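Local coordinates for envelope polyprotein (Puumala orthohantavirus, PDB 5FXU), which forms, as the Gn ectodomain, part of the antigenic glycoprotein surface of the hantavirus particle and probably acts together with its partner Gc in cell entry, at residues Y184-T188 with L351-I355. Sequence-based numbering, arbitrary orientation.
Sequences YDIVT and LPGEI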
# COMPACT_ATOMS: atom_id res chain seq x y z
N TYR A 184 -18.47 -4.15 -24.65
CA TYR A 184 -18.54 -4.38 -23.20
C TYR A 184 -18.76 -3.07 -22.40
O TYR A 184 -18.53 -2.00 -22.95
CB TYR A 184 -17.33 -5.23 -22.75
CG TYR A 184 -15.94 -4.78 -23.23
CD1 TYR A 184 -15.52 -3.44 -23.13
CD2 TYR A 184 -15.02 -5.71 -23.74
CE1 TYR A 184 -14.25 -3.04 -23.55
CE2 TYR A 184 -13.74 -5.32 -24.15
CZ TYR A 184 -13.35 -3.99 -24.06
OH TYR A 184 -12.09 -3.58 -24.46
N ASP A 185 -19.29 -3.14 -21.17
CA ASP A 185 -19.38 -1.95 -20.29
C ASP A 185 -18.05 -1.69 -19.60
O ASP A 185 -17.22 -2.58 -19.48
CB ASP A 185 -20.45 -2.13 -19.22
CG ASP A 185 -21.85 -2.30 -19.79
OD1 ASP A 185 -22.32 -1.39 -20.51
OD2 ASP A 185 -22.50 -3.33 -19.51
N ILE A 186 -17.84 -0.46 -19.15
CA ILE A 186 -16.60 -0.07 -18.51
C ILE A 186 -16.89 0.58 -17.17
O ILE A 186 -17.55 1.60 -17.12
CB ILE A 186 -15.80 0.91 -19.39
CG1 ILE A 186 -15.39 0.19 -20.69
CG2 ILE A 186 -14.57 1.46 -18.66
CD1 ILE A 186 -14.74 1.09 -21.72
N VAL A 187 -16.33 0.02 -16.11
CA VAL A 187 -16.51 0.54 -14.76
C VAL A 187 -15.16 0.76 -14.08
O VAL A 187 -14.24 -0.06 -14.19
CB VAL A 187 -17.39 -0.42 -13.92
CG1 VAL A 187 -17.57 0.11 -12.52
CG2 VAL A 187 -18.77 -0.58 -14.57
N THR A 188 -15.04 1.86 -13.38
CA THR A 188 -13.82 2.21 -12.65
C THR A 188 -13.83 1.60 -11.25
O THR A 188 -14.76 1.87 -10.51
CB THR A 188 -13.68 3.73 -12.61
OG1 THR A 188 -13.38 4.17 -13.93
CG2 THR A 188 -12.60 4.15 -11.69
N LEU A 351 -12.21 -1.10 -15.75
CA LEU A 351 -12.31 -2.49 -16.18
C LEU A 351 -13.43 -2.69 -17.19
O LEU A 351 -14.52 -2.16 -17.01
CB LEU A 351 -12.60 -3.42 -15.01
CG LEU A 351 -11.51 -3.61 -13.96
CD1 LEU A 351 -11.95 -4.39 -12.73
CD2 LEU A 351 -10.31 -4.28 -14.56
N PRO A 352 -13.17 -3.47 -18.25
CA PRO A 352 -14.22 -3.87 -19.15
C PRO A 352 -15.00 -5.04 -18.57
O PRO A 352 -14.42 -5.91 -17.90
CB PRO A 352 -13.46 -4.28 -20.40
CG PRO A 352 -12.19 -4.84 -19.87
CD PRO A 352 -11.88 -4.08 -18.62
N GLY A 353 -16.31 -5.05 -18.80
CA GLY A 353 -17.19 -6.11 -18.30
C GLY A 353 -18.65 -5.87 -18.63
O GLY A 353 -18.96 -5.27 -19.66
N GLU A 354 -19.55 -6.30 -17.74
CA GLU A 354 -20.99 -6.19 -17.95
C GLU A 354 -21.70 -5.68 -16.68
O GLU A 354 -21.51 -6.23 -15.60
CB GLU A 354 -21.56 -7.54 -18.37
CG GLU A 354 -20.96 -8.10 -19.66
CD GLU A 354 -21.90 -9.03 -20.42
OE1 GLU A 354 -22.97 -8.53 -20.81
OE2 GLU A 354 -21.57 -10.23 -20.67
N ILE A 355 -22.49 -4.62 -16.82
CA ILE A 355 -23.22 -3.99 -15.70
C ILE A 355 -24.43 -4.76 -15.13
O ILE A 355 -24.72 -4.65 -13.94
CB ILE A 355 -23.56 -2.51 -16.06
CG1 ILE A 355 -22.33 -1.63 -15.81
CG2 ILE A 355 -24.77 -1.98 -15.29
CD1 ILE A 355 -22.45 -0.19 -16.29
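Backbone hydrogen bonds pair Asp185 with Gly353 and Val187 with Leu351, two hydrogen-bonded pairs of an antiparallel ladder. In the Val187/Leu351 pair Val187 N gives to Leu351 O (3.0 Å) and Leu351 N to Val187 O (2.8 Å). In the Asp185/Gly353 pair Asp185 N reaches Gly353 O at 2.6 Å through a bent N-H, whereas Gly353 N meets Asp185 O at 2.7 Å. Ile186 and Pro352 form the non-hydrogen-bonded pair between them, with CA-H...O contacts from Pro352 to Asp185 O and from Ile186 to Leu351 O. The ladder joins the start of strand 185-197 to the C-terminal end of strand 340-354, whose far edge bonds to Asn170 and Val172; over these few residues the two N-to-C directions lie 126° apart, well short of a straight antiparallel 180°. One polar side chain adds to this: with CG beside the backbone N (chi1 -63°), Asp185 OD2 accepts from Ile355 N at 3.0 Å, nearly straight at 171°, met on its anti side and out of the carboxylate plane, a single bond that ties the carboxylate to the first residue past strand 340-354. Apolar contacts lie on both faces. Pro352 CB sits over the centre of the Tyr184 ring, a CH-pi contact 3.5 Å from the centroid, with the two side chains running alongside each other. On the face of Asp185 and Val187, Ile355 CG1 packs against Val187 CG2 at 3.9 Å, while Phe169 touches both Val187 and Leu351.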